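Local coordinates for flagellar hook associated protein type 3 FlgL (Legionella pneumophila subsp. pneumophila, PDB 5YTI) that probably serves as a structural component of the bacterial flagellum, a hook-associated protein of the flagellin family placed between hook and filament, at residues Arg91-Gln96 against Ala111-Ala116; Ile95-Pro100 against Glu105-Leu110; Gly152-Asn157 against Ser295-Val300; Val300-Asn305 against Asn325-Gln330; Lys309-Thr312 against Glu316-Ala319. All coordinates share one frame; numbering follows the deposited sequence. Where two conformers were deposited one is given.

Contact 1: residues Arg91-Gln96 against Ala111-Ala116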
# COMPACT_ATOMS: atom_id res chain seq x y z
N ARG A 91 -10.59 -14.13 7.77
CA ARG A 91 -9.86 -13.73 8.96
C ARG A 91 -10.15 -14.70 10.10
O ARG A 91 -9.25 -15.04 10.87
CB ARG A 91 -10.22 -12.30 9.35
CG ARG A 91 -9.85 -12.03 10.77
CD ARG A 91 -9.69 -10.57 11.11
NE ARG A 91 -9.28 -10.50 12.51
CZ ARG A 91 -8.71 -9.44 13.06
NH1 ARG A 91 -8.53 -8.34 12.33
NH2 ARG A 91 -8.35 -9.47 14.33
N GLU A 92 -11.40 -15.14 10.21
CA GLU A 92 -11.78 -16.19 11.16
C GLU A 92 -10.91 -17.40 10.87
O GLU A 92 -10.15 -17.85 11.74
CB GLU A 92 -13.27 -16.57 11.05
CG GLU A 92 -14.28 -15.55 11.57
CD GLU A 92 -15.75 -15.98 11.49
OE1 GLU A 92 -16.37 -16.10 10.39
OE2 GLU A 92 -16.32 -16.16 12.57
N ILE A 93 -10.96 -17.87 9.63
CA ILE A 93 -10.08 -18.96 9.15
C ILE A 93 -8.60 -18.76 9.50
O ILE A 93 -8.00 -19.64 10.10
CB ILE A 93 -10.20 -19.20 7.62
CG1 ILE A 93 -11.55 -19.81 7.29
CG2 ILE A 93 -9.10 -20.14 7.14
CD1 ILE A 93 -11.81 -20.03 5.80
N GLN A 94 -8.00 -17.62 9.16
CA GLN A 94 -6.57 -17.43 9.43
C GLN A 94 -6.26 -17.58 10.90
O GLN A 94 -5.18 -18.04 11.23
CB GLN A 94 -6.01 -16.09 8.94
CG GLN A 94 -4.47 -15.93 9.05
CD GLN A 94 -3.68 -17.18 8.69
OE1 GLN A 94 -3.98 -17.90 7.75
NE2 GLN A 94 -2.64 -17.43 9.45
N ILE A 95 -7.20 -17.19 11.77
CA ILE A 95 -6.91 -17.25 13.19
C ILE A 95 -6.82 -18.67 13.72
O ILE A 95 -5.93 -18.95 14.51
CB ILE A 95 -7.93 -16.46 14.01
CG1 ILE A 95 -7.33 -15.10 14.34
CG2 ILE A 95 -8.24 -17.21 15.31
CD1 ILE A 95 -8.36 -14.11 14.85
N GLN A 96 -7.71 -19.55 13.27
CA GLN A 96 -7.64 -20.98 13.61
C GLN A 96 -6.35 -21.62 13.08
O GLN A 96 -5.75 -22.51 13.75
CB GLN A 96 -8.79 -21.78 13.01
CG GLN A 96 -10.07 -21.03 12.68
CD GLN A 96 -10.98 -20.86 13.87
OE1 GLN A 96 -11.41 -19.75 14.18
NE2 GLN A 96 -11.29 -21.97 14.54
N ALA A 111 -8.37 -25.13 4.18
CA ALA A 111 -7.73 -24.98 2.87
C ALA A 111 -8.69 -24.99 1.69
O ALA A 111 -8.44 -24.37 0.65
CB ALA A 111 -6.73 -26.10 2.66
N VAL A 112 -9.75 -25.76 1.81
CA VAL A 112 -10.64 -25.92 0.69
C VAL A 112 -11.69 -24.84 0.78
O VAL A 112 -12.13 -24.30 -0.26
CB VAL A 112 -11.26 -27.33 0.62
CG1 VAL A 112 -12.32 -27.40 -0.45
CG2 VAL A 112 -10.17 -28.35 0.33
N GLU A 113 -12.09 -24.48 2.01
CA GLU A 113 -12.94 -23.32 2.15
C GLU A 113 -12.23 -22.07 1.64
O GLU A 113 -12.80 -21.33 0.84
CB GLU A 113 -13.40 -23.10 3.58
CG GLU A 113 -14.56 -22.13 3.62
CD GLU A 113 -14.98 -21.71 5.01
OE1 GLU A 113 -14.31 -22.13 5.98
OE2 GLU A 113 -15.98 -20.97 5.12
N ALA A 114 -10.99 -21.84 2.09
CA ALA A 114 -10.24 -20.69 1.61
C ALA A 114 -10.21 -20.69 0.09
O ALA A 114 -10.34 -19.64 -0.52
CB ALA A 114 -8.84 -20.66 2.17
N GLN A 115 -10.07 -21.86 -0.54
CA GLN A 115 -10.10 -21.91 -2.01
C GLN A 115 -11.46 -21.45 -2.54
O GLN A 115 -11.52 -20.78 -3.54
CB GLN A 115 -9.68 -23.28 -2.60
CG GLN A 115 -9.61 -23.36 -4.15
CD GLN A 115 -8.36 -22.70 -4.79
OE1 GLN A 115 -7.22 -22.98 -4.39
NE2 GLN A 115 -8.59 -21.82 -5.79
N ALA A 116 -12.55 -21.79 -1.87
CA ALA A 116 -13.85 -21.26 -2.32
C ALA A 116 -13.91 -19.74 -2.18
O ALA A 116 -14.41 -19.05 -3.06
CB ALA A 116 -15.00 -21.92 -1.57
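Ile93 reaches straight across to Glu113 and Ala114, and its CD1 methyl makes nearly all of the contact. The branch that does this is CG1, which lies beside the backbone N (chi1 -70°) and continues outward in an extended line to CD1, while CG2 is turned back beside the carbonyl carbon. This sends a slim rod of two carbons across the gap and keeps the bulkier branch point near its own helix. Glu113 answers with a fully stretched chain, CG anti to the backbone N (chi1 -165°), which crosses that rod at a slant. CD1 of Ile93 lies nearest the carboxylate, with Glu113 OE1 at 3.3 Å and Glu113 CD at 3.7 Å; CB and CG of the glutamate stem are farther off, both 4.1 Å from Ile93 CD1.

Helices 49-96 and 104-125 run roughly antiparallel here, forming a helical hairpin in the flagellin N-terminal helical region, and the CA atoms of Ile93 and Ala114 stand 7.7 Å apart. Alanine suits the place opposite the isoleucine: its single methyl leaves CD1 of Ile93 able to approach Ala114 N to 4.2 Å. Glutamate suits the border, since its stem and carboxylate can pass the methyl group while OE1 finds a charged partner. That partner is Arg89, one turn before Ile93 on the same helix, which forms a salt bridge with OE1. On the inner side, helix 296-307 closes the groove, with Met303 against Ile93 and Ile304 against Ala114.

Contact 2: residues Ile95-Pro100 against Glu105-Leu110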
# COMPACT_ATOMS: atom_id res chain seq x y z
N ILE A 95 -7.20 -17.19 11.77
CA ILE A 95 -6.91 -17.25 13.19
C ILE A 95 -6.82 -18.67 13.72
O ILE A 95 -5.93 -18.95 14.51
CB ILE A 95 -7.93 -16.46 14.01
CG1 ILE A 95 -7.33 -15.10 14.34
CG2 ILE A 95 -8.24 -17.21 15.31
CD1 ILE A 95 -8.36 -14.11 14.85
N GLN A 96 -7.71 -19.55 13.27
CA GLN A 96 -7.64 -20.98 13.61
C GLN A 96 -6.35 -21.62 13.08
O GLN A 96 -5.75 -22.51 13.75
CB GLN A 96 -8.79 -21.78 13.01
CG GLN A 96 -10.07 -21.03 12.68
CD GLN A 96 -10.98 -20.86 13.87
OE1 GLN A 96 -11.41 -19.75 14.18
NE2 GLN A 96 -11.29 -21.97 14.54
N ALA A 97 -5.93 -21.18 11.89
CA ALA A 97 -4.71 -21.71 11.27
C ALA A 97 -3.51 -21.50 12.19
O ALA A 97 -2.47 -22.15 12.04
CB ALA A 97 -4.46 -21.05 9.93
N GLY A 98 -3.66 -20.59 13.14
CA GLY A 98 -2.66 -20.38 14.15
C GLY A 98 -3.03 -21.00 15.48
O GLY A 98 -2.33 -20.78 16.47
N ASN A 99 -4.12 -21.76 15.51
CA ASN A 99 -4.48 -22.48 16.72
C ASN A 99 -3.90 -23.90 16.65
O ASN A 99 -4.11 -24.64 15.68
CB ASN A 99 -6.01 -22.50 16.94
CG ASN A 99 -6.42 -23.13 18.30
OD1 ASN A 99 -7.26 -24.04 18.33
ND2 ASN A 99 -5.86 -22.62 19.41
N PRO A 100 -3.15 -24.27 17.69
CA PRO A 100 -2.42 -25.52 17.61
C PRO A 100 -3.28 -26.71 18.07
O PRO A 100 -2.80 -27.84 18.08
CB PRO A 100 -1.21 -25.27 18.52
CG PRO A 100 -1.59 -24.12 19.41
CD PRO A 100 -2.95 -23.62 19.00
N GLU A 105 -6.35 -32.70 9.50
CA GLU A 105 -7.59 -32.89 8.73
C GLU A 105 -8.47 -31.66 8.78
O GLU A 105 -9.08 -31.28 7.77
CB GLU A 105 -8.38 -34.09 9.29
CG GLU A 105 -9.53 -34.58 8.41
CD GLU A 105 -10.41 -35.61 9.13
OE1 GLU A 105 -10.37 -36.80 8.72
OE2 GLU A 105 -11.14 -35.24 10.10
N ASP A 106 -8.57 -31.05 9.95
CA ASP A 106 -9.36 -29.85 10.11
C ASP A 106 -8.81 -28.76 9.16
O ASP A 106 -9.56 -28.07 8.47
CB ASP A 106 -9.32 -29.37 11.57
CG ASP A 106 -10.21 -30.19 12.51
OD1 ASP A 106 -11.44 -30.25 12.27
OD2 ASP A 106 -9.67 -30.73 13.52
N ARG A 107 -7.48 -28.65 9.13
CA ARG A 107 -6.81 -27.56 8.43
C ARG A 107 -6.89 -27.78 6.95
O ARG A 107 -7.14 -26.84 6.21
CB ARG A 107 -5.34 -27.42 8.88
CG ARG A 107 -5.18 -26.94 10.32
CD ARG A 107 -3.75 -27.05 10.89
NE ARG A 107 -3.08 -25.76 10.96
CZ ARG A 107 -2.22 -25.33 10.04
NH1 ARG A 107 -1.64 -24.13 10.16
NH2 ARG A 107 -1.91 -26.10 9.00
N LYS A 108 -6.72 -29.01 6.50
CA LYS A 108 -6.73 -29.26 5.06
C LYS A 108 -8.14 -29.03 4.57
O LYS A 108 -8.35 -28.85 3.37
CB LYS A 108 -6.17 -30.66 4.64
CG LYS A 108 -6.98 -31.91 5.01
CD LYS A 108 -6.81 -33.12 4.05
CE LYS A 108 -8.08 -33.38 3.20
NZ LYS A 108 -7.95 -34.44 2.15
N THR A 109 -9.10 -29.00 5.49
CA THR A 109 -10.49 -28.72 5.11
C THR A 109 -10.76 -27.19 4.97
O THR A 109 -11.50 -26.76 4.05
CB THR A 109 -11.51 -29.40 6.06
OG1 THR A 109 -11.29 -30.83 6.09
CG2 THR A 109 -12.93 -29.13 5.59
N LEU A 110 -10.14 -26.40 5.86
CA LEU A 110 -10.16 -24.94 5.78
C LEU A 110 -9.48 -24.48 4.50
O LEU A 110 -9.95 -23.57 3.83
CB LEU A 110 -9.48 -24.31 7.01
CG LEU A 110 -10.20 -24.61 8.33
CD1 LEU A 110 -9.59 -23.91 9.53
CD2 LEU A 110 -11.64 -24.22 8.25
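The guanidinium group of Arg107 presents its edge to Ala97, whose carbonyl oxygen lies close to the plane of the group. NH1 of Arg107 donates to Ala97 O over 2.9 Å, with the N-H pointing almost straight at the oxygen (164°). The approach lies in the carbonyl plane and meets a lone pair, with a C=O...N angle of 134°. The aromatic ring of Tyr311 forms a cation-pi pair with the same guanidinium.

The long side chain arrives here by a bend: it starts out beside the backbone N and then turns at chi3 (105°), which carries NH1 toward residues 95-100 although the first bond of the side chain does not point there. The Arg107 side chain also touches Leu102 and Leu307, neighbours that the alkyl part of an arginine would probably suit. Ala97, with CB 4.2 Å from Arg107 NH1, is small enough to let the charged end come close.

One turn further along, Leu110 CD1 lies 4.2 Å from Gln96 CB, a purely apolar touch beside the polar one. Residues Gln96-Asn99 form a type I beta turn, which carries the chain out of helix 49-96 toward helix 104-125. Ala97 O also accepts from Asn324 ND2, so two donors satisfy this oxygen. Separately, the carbonyl and the Tyr311 ring are both expected to stabilise the buried arginine cation.

Contact 3: residues Gly152-Asn157 against Ser295-Val300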
# COMPACT_ATOMS: atom_id res chain seq x y z
N GLY A 152 1.63 -18.23 -13.10
CA GLY A 152 1.03 -18.74 -11.85
C GLY A 152 0.51 -17.65 -10.92
O GLY A 152 -0.33 -17.90 -10.04
N GLN A 153 1.03 -16.43 -11.11
CA GLN A 153 0.57 -15.25 -10.35
C GLN A 153 -0.70 -14.62 -10.99
O GLN A 153 -0.92 -14.74 -12.20
CB GLN A 153 1.73 -14.24 -10.20
CG GLN A 153 2.67 -14.52 -9.03
CD GLN A 153 2.07 -14.20 -7.64
OE1 GLN A 153 0.92 -14.54 -7.35
NE2 GLN A 153 2.86 -13.56 -6.77
N TYR A 154 -1.55 -14.00 -10.16
CA TYR A 154 -2.71 -13.20 -10.62
C TYR A 154 -2.32 -11.81 -11.07
O TYR A 154 -1.69 -11.10 -10.30
CB TYR A 154 -3.72 -13.00 -9.49
CG TYR A 154 -4.46 -14.23 -9.12
CD1 TYR A 154 -3.94 -15.14 -8.23
CD2 TYR A 154 -5.69 -14.49 -9.68
CE1 TYR A 154 -4.62 -16.28 -7.90
CE2 TYR A 154 -6.38 -15.64 -9.36
CZ TYR A 154 -5.83 -16.52 -8.46
OH TYR A 154 -6.51 -17.67 -8.14
N VAL A 155 -2.74 -11.40 -12.27
CA VAL A 155 -2.42 -10.06 -12.81
C VAL A 155 -3.69 -9.25 -13.07
O VAL A 155 -4.79 -9.79 -13.08
CB VAL A 155 -1.59 -10.09 -14.13
CG1 VAL A 155 -0.32 -10.90 -13.96
CG2 VAL A 155 -2.42 -10.63 -15.31
N TYR A 156 -3.50 -7.96 -13.31
CA TYR A 156 -4.59 -7.03 -13.58
C TYR A 156 -4.47 -6.48 -15.01
O TYR A 156 -3.43 -5.92 -15.41
CB TYR A 156 -4.56 -5.90 -12.53
CG TYR A 156 -5.58 -4.83 -12.77
CD1 TYR A 156 -6.93 -5.07 -12.59
CD2 TYR A 156 -5.19 -3.57 -13.17
CE1 TYR A 156 -7.86 -4.09 -12.82
CE2 TYR A 156 -6.12 -2.57 -13.40
CZ TYR A 156 -7.45 -2.84 -13.23
OH TYR A 156 -8.37 -1.86 -13.47
N ASN A 157 -5.54 -6.66 -15.77
CA ASN A 157 -5.53 -6.39 -17.20
C ASN A 157 -6.32 -5.12 -17.52
O ASN A 157 -6.52 -4.77 -18.68
CB ASN A 157 -6.10 -7.58 -18.00
CG ASN A 157 -5.47 -8.89 -17.60
OD1 ASN A 157 -6.16 -9.80 -17.14
ND2 ASN A 157 -4.13 -9.00 -17.73
N SER A 295 -1.41 -8.54 -4.18
CA SER A 295 -2.89 -8.70 -4.28
C SER A 295 -3.51 -9.46 -3.15
O SER A 295 -2.87 -10.30 -2.55
CB SER A 295 -3.31 -9.40 -5.60
OG SER A 295 -2.76 -10.70 -5.77
N ILE A 296 -4.76 -9.17 -2.85
CA ILE A 296 -5.45 -9.97 -1.86
C ILE A 296 -5.35 -11.39 -2.31
O ILE A 296 -5.20 -12.31 -1.53
CB ILE A 296 -6.94 -9.68 -1.79
CG1 ILE A 296 -7.17 -8.23 -1.40
CG2 ILE A 296 -7.61 -10.56 -0.76
CD1 ILE A 296 -8.48 -7.73 -2.00
N PHE A 297 -5.46 -11.58 -3.61
CA PHE A 297 -5.49 -12.90 -4.18
C PHE A 297 -4.30 -13.74 -3.76
O PHE A 297 -4.50 -14.82 -3.20
CB PHE A 297 -5.62 -12.81 -5.67
CG PHE A 297 -6.72 -11.88 -6.09
CD1 PHE A 297 -8.02 -12.13 -5.71
CD2 PHE A 297 -6.45 -10.75 -6.86
CE1 PHE A 297 -9.03 -11.29 -6.09
CE2 PHE A 297 -7.46 -9.91 -7.25
CZ PHE A 297 -8.75 -10.17 -6.86
N SER A 298 -3.08 -13.29 -3.99
CA SER A 298 -1.95 -14.09 -3.53
C SER A 298 -1.96 -14.23 -1.98
O SER A 298 -1.58 -15.28 -1.49
CB SER A 298 -0.59 -13.64 -4.11
OG SER A 298 -0.12 -12.50 -3.46
N THR A 299 -2.44 -13.24 -1.23
CA THR A 299 -2.58 -13.40 0.24
C THR A 299 -3.41 -14.66 0.57
O THR A 299 -3.05 -15.46 1.45
CB THR A 299 -3.24 -12.17 0.94
OG1 THR A 299 -2.31 -11.09 1.05
CG2 THR A 299 -3.67 -12.53 2.35
N VAL A 300 -4.51 -14.83 -0.12
CA VAL A 300 -5.34 -16.01 0.10
C VAL A 300 -4.71 -17.30 -0.45
O VAL A 300 -4.86 -18.36 0.18
CB VAL A 300 -6.74 -15.84 -0.50
CG1 VAL A 300 -7.56 -17.08 -0.20
CG2 VAL A 300 -7.44 -14.60 0.05
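Tyr154, on the short strand 154-156, faces Phe297 in the first turn of helix 296-307, their CA atoms 7.0 Å apart. Phe297 offers its CB methylene rather than its ring to the tyrosine. That carbon sits over one face of the Tyr154 ring, displaced toward the rim, 4.1 Å from the centroid and 21° off the normal: a CH-pi contact. The closest ring atom is Tyr154 CD1, 3.8 Å from Phe297 CB. Beyond CB the phenylalanine turns off, its CG held beside the backbone N (chi1 -49°), and the two rings are oblique, with centroids 5.6 Å apart and planes at 34°.

Strand 154-156 pairs antiparallel with 146-148 in a small two-stranded sheet, and the contact lays that sheet against the start of a helix more than a hundred residues later in the chain. Helix 104-125 adds Leu118 and Leu122 beside Tyr154, and Leu122 also meets Phe297. A large flat ring suits the join because it can cover helix residues from the side of the strand.

The helix opens with Ser295 as its N-cap. Ser295 OG accepts from Ser298 N at 3.2 Å in a nearly straight bond, using a short polar side chain to satisfy an amide that has no carbonyl of an earlier turn to bind. Ser298 has its own hydroxyl tied to Glu294, and it shows its CB to the amide oxygen of Gln153, with OE1 of Gln153 3.7 Å from that carbon. The glutamine gets there by a bend at chi2, curling from the loop just before the strand.

Contact 4: residues Val300-Asn305 against Asn325-Gln330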
# COMPACT_ATOMS: atom_id res chain seq x y z
N VAL A 300 -4.51 -14.83 -0.12
CA VAL A 300 -5.34 -16.01 0.10
C VAL A 300 -4.71 -17.30 -0.45
O VAL A 300 -4.86 -18.36 0.18
CB VAL A 300 -6.74 -15.84 -0.50
CG1 VAL A 300 -7.56 -17.08 -0.20
CG2 VAL A 300 -7.44 -14.60 0.05
N GLN A 301 -4.02 -17.20 -1.59
CA GLN A 301 -3.26 -18.32 -2.16
C GLN A 301 -2.28 -18.82 -1.14
O GLN A 301 -2.05 -20.02 -1.02
CB GLN A 301 -2.49 -17.91 -3.41
CG GLN A 301 -3.38 -17.45 -4.56
CD GLN A 301 -2.67 -17.46 -5.89
OE1 GLN A 301 -2.95 -18.33 -6.71
NE2 GLN A 301 -1.77 -16.50 -6.12
N ARG A 302 -1.71 -17.86 -0.41
CA ARG A 302 -0.74 -18.11 0.64
C ARG A 302 -1.35 -18.71 1.90
O ARG A 302 -0.69 -19.50 2.58
CB ARG A 302 -0.05 -16.81 1.02
CG ARG A 302 1.05 -16.35 0.07
CD ARG A 302 2.23 -15.81 0.87
NE ARG A 302 2.23 -14.36 1.03
CZ ARG A 302 2.85 -13.71 2.01
NH1 ARG A 302 2.79 -12.39 2.02
NH2 ARG A 302 3.50 -14.33 3.00
N MSE A 303 -2.58 -18.34 2.24
CA MSE A 303 -3.20 -18.90 3.45
C MSE A 303 -3.46 -20.35 3.20
O MSE A 303 -3.34 -21.17 4.12
CB MSE A 303 -4.49 -18.22 3.83
CG MSE A 303 -4.36 -16.88 4.53
SE MSE A 303 -6.19 -16.12 4.46
CE MSE A 303 -7.19 -17.51 5.39
N ILE A 304 -3.80 -20.67 1.94
CA ILE A 304 -3.99 -22.05 1.47
C ILE A 304 -2.68 -22.89 1.48
O ILE A 304 -2.62 -23.99 2.03
CB ILE A 304 -4.57 -22.09 0.03
CG1 ILE A 304 -6.00 -21.54 -0.02
CG2 ILE A 304 -4.51 -23.49 -0.55
CD1 ILE A 304 -6.49 -21.26 -1.44
N ASN A 305 -1.62 -22.38 0.85
CA ASN A 305 -0.35 -23.08 0.93
C ASN A 305 -0.03 -23.41 2.38
O ASN A 305 0.43 -24.50 2.65
CB ASN A 305 0.79 -22.26 0.35
CG ASN A 305 0.67 -22.05 -1.15
OD1 ASN A 305 1.51 -21.41 -1.76
ND2 ASN A 305 -0.39 -22.60 -1.76
N ASN A 325 1.16 -15.10 11.43
CA ASN A 325 1.16 -13.71 11.90
C ASN A 325 1.17 -12.71 10.76
O ASN A 325 0.55 -11.62 10.86
CB ASN A 325 2.38 -13.42 12.73
CG ASN A 325 2.24 -13.90 14.13
OD1 ASN A 325 2.01 -15.08 14.33
ND2 ASN A 325 2.35 -12.98 15.12
N GLN A 326 1.92 -13.05 9.71
CA GLN A 326 2.02 -12.15 8.56
C GLN A 326 0.70 -12.13 7.83
O GLN A 326 0.19 -11.07 7.51
CB GLN A 326 3.17 -12.56 7.61
CG GLN A 326 4.55 -12.38 8.23
CD GLN A 326 5.13 -11.03 7.97
OE1 GLN A 326 5.25 -10.64 6.82
NE2 GLN A 326 5.51 -10.29 9.03
N LEU A 327 0.15 -13.31 7.60
CA LEU A 327 -1.06 -13.43 6.81
C LEU A 327 -2.23 -12.81 7.54
O LEU A 327 -3.18 -12.38 6.92
CB LEU A 327 -1.33 -14.89 6.44
CG LEU A 327 -0.40 -15.50 5.39
CD1 LEU A 327 -0.68 -16.99 5.27
CD2 LEU A 327 -0.61 -14.83 4.03
N LEU A 328 -2.17 -12.73 8.86
CA LEU A 328 -3.23 -12.06 9.55
C LEU A 328 -3.11 -10.59 9.25
O LEU A 328 -4.09 -9.92 9.00
CB LEU A 328 -3.08 -12.29 11.03
CG LEU A 328 -4.17 -11.67 11.86
CD1 LEU A 328 -5.52 -12.31 11.50
CD2 LEU A 328 -3.81 -11.91 13.32
N ALA A 329 -1.91 -10.06 9.26
CA ALA A 329 -1.75 -8.63 9.02
C ALA A 329 -2.24 -8.26 7.63
O ALA A 329 -2.76 -7.18 7.42
CB ALA A 329 -0.31 -8.19 9.20
N GLN A 330 -2.06 -9.18 6.68
CA GLN A 330 -2.40 -8.86 5.30
C GLN A 330 -3.88 -8.88 5.02
O GLN A 330 -4.40 -7.99 4.33
CB GLN A 330 -1.65 -9.79 4.36
CG GLN A 330 -0.17 -9.44 4.34
CD GLN A 330 0.62 -10.25 3.35
OE1 GLN A 330 1.84 -10.33 3.49
NE2 GLN A 330 -0.05 -10.84 2.33
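Leu327 points its forked end at Arg302 and Met303 in a helical hairpin, where helices 296-307 and 316-374 lie 10.3 Å apart between the axes of these short segments and run nearly antiparallel, at 153°. The two methyls of the leucine divide the work. CD2 takes the arginine side, meeting Arg302 CB at 3.6 Å and lying over one face of the guanidinium, displaced toward its rim. CD1 takes the other side, toward the residue deposited as selenomethionine at position 303. A branched side chain suits this place because a single stem can fill the space next to two neighbouring residues.

Arg302 is bent at chi2 and at chi3 (-96°), which folds its charged end along the leucine instead of straight out from the helix. Gln330, one turn beyond Leu327, is extended past CG and meets the arginine at about a right angle, with the amide and guanidinium planes 64° apart. Gln330 OE1 lies 2.7 Å from Arg302 NH1. The stronger partners of both ends are elsewhere: Arg302 is bridged to Glu323 and Glu294, and Gln330 NE2 is bonded to Thr299 OG1 while its OE1 accepts from Gly189 N. With two carboxylates flanking it, the arginine is probably held charged, and its alkyl stem serves the packing.

Met303 leads its selenium away toward Leu90 and Ile93 of helix 49-96, giving a third helix a share in the interface. Toward helix 316-374 it offers its CA and CG: Leu327 CD1 stands 3.6 Å from Met303 CA and 3.8 Å from Met303 CG.

Contact 5: residues Lys309-Thr312 against Glu316-Ala319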
# COMPACT_ATOMS: atom_id res chain seq x y z
N LYS A 309 0.63 -27.10 4.90
CA LYS A 309 1.96 -27.51 5.32
C LYS A 309 1.83 -28.63 6.33
O LYS A 309 0.80 -28.74 6.97
CB LYS A 309 2.72 -26.35 6.00
CG LYS A 309 3.03 -25.16 5.11
CD LYS A 309 4.07 -25.47 4.05
CE LYS A 309 3.65 -24.93 2.69
NZ LYS A 309 4.56 -25.35 1.58
N PRO A 310 2.87 -29.45 6.49
CA PRO A 310 2.90 -30.35 7.64
C PRO A 310 2.67 -29.61 8.95
O PRO A 310 3.36 -28.63 9.22
CB PRO A 310 4.33 -30.93 7.60
CG PRO A 310 4.78 -30.79 6.19
CD PRO A 310 4.04 -29.61 5.61
N TYR A 311 1.72 -30.08 9.75
CA TYR A 311 1.37 -29.50 11.06
C TYR A 311 1.07 -30.65 12.03
O TYR A 311 -0.09 -30.83 12.47
CB TYR A 311 0.14 -28.56 10.92
CG TYR A 311 -0.15 -27.51 12.03
CD1 TYR A 311 0.43 -26.24 12.01
CD2 TYR A 311 -1.05 -27.78 13.06
CE1 TYR A 311 0.16 -25.29 12.99
CE2 TYR A 311 -1.33 -26.83 14.04
CZ TYR A 311 -0.72 -25.59 13.99
OH TYR A 311 -1.00 -24.66 14.96
N THR A 312 2.10 -31.46 12.35
CA THR A 312 2.00 -32.53 13.37
C THR A 312 3.07 -32.38 14.48
O THR A 312 2.74 -32.37 15.66
CB THR A 312 2.06 -33.95 12.72
OG1 THR A 312 2.96 -33.93 11.61
CG2 THR A 312 0.66 -34.41 12.23
N GLU A 316 7.44 -28.45 12.82
CA GLU A 316 6.63 -28.07 11.68
C GLU A 316 5.64 -26.94 12.07
O GLU A 316 5.42 -26.01 11.29
CB GLU A 316 5.85 -29.29 11.15
CG GLU A 316 6.70 -30.48 10.69
CD GLU A 316 5.94 -31.81 10.79
OE1 GLU A 316 5.02 -31.91 11.64
OE2 GLU A 316 6.26 -32.76 10.04
N LYS A 317 5.08 -27.00 13.28
CA LYS A 317 4.12 -25.99 13.76
C LYS A 317 4.67 -24.59 14.04
O LYS A 317 3.92 -23.66 14.26
CB LYS A 317 3.45 -26.47 15.06
CG LYS A 317 2.51 -27.64 14.89
CD LYS A 317 1.72 -27.93 16.15
CE LYS A 317 0.89 -29.19 15.97
NZ LYS A 317 -0.40 -29.11 16.71
N ALA A 318 5.98 -24.44 14.08
CA ALA A 318 6.54 -23.14 14.35
C ALA A 318 6.91 -22.45 13.05
O ALA A 318 7.07 -21.23 13.00
CB ALA A 318 7.76 -23.26 15.24
N ALA A 319 7.07 -23.25 11.99
CA ALA A 319 7.36 -22.70 10.66
C ALA A 319 6.07 -22.19 10.03
O ALA A 319 6.10 -21.50 9.02
CB ALA A 319 8.05 -23.73 9.76
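Hydrogen bonds join Thr312 to Glu316 twice over. Glu316 OE1 accepts from Thr312 N at 3.0 Å, with an N-H...O angle of 148°, and from Thr312 OG1 at 2.9 Å. The backbone amide comes to the anti side of the oxygen, well out of the carboxylate plane, and the hydroxyl to the syn side, nearer that plane. Ser313 N donates to the same oxygen, giving it three donors. Threonine suits the spot because its hydroxyl and its own amide can both turn to one carboxylate, the two side chains lying next to each other and pointing the same way.

All this lies in the loop that links helix 296-307 to helix 316-374, a connection of a helical hairpin, and Glu316 folds back from the weakly bonded start of the second helix onto the residues that precede it.

A CH-pi contact supplies the aromatic part. Lys317 CG sits 3.7 Å from the centroid of the Tyr311 ring, almost exactly on its normal (5°), and the rest of the lysine chain crosses the ring until NZ lies 3.6 Å from Tyr311 CE2. The tyrosine is placed under it by a CG anti to its backbone N (chi1 -162°), with Arg107 on the far face of the ring.

A van der Waals contact completes the set: Pro310 CB lies alongside the carboxylate of Glu316, 3.6 Å from Glu316 OE2.

Contacts 1 and 2 follow one another along the hairpin of helices 49-96 and 104-125, their centres about 8 Å apart, and share Ile95 and Gln96. Contact 4 lies about 9 Å from contact 1, centre to centre, with Ile93 CG2 3.7 Å from Met303 CE, so the second hairpin nests against the first. Contact 3 continues from contact 4 through Val300 on helix 296-307 and brings in the small sheet. Contact 5 sits at the outer end, nested in the loop that contact 4 closes; it meets contact 2 about 11 Å away by centres, where Asn99 O and Tyr311 OH, 3.2 Å apart, probably form a hydrogen bond.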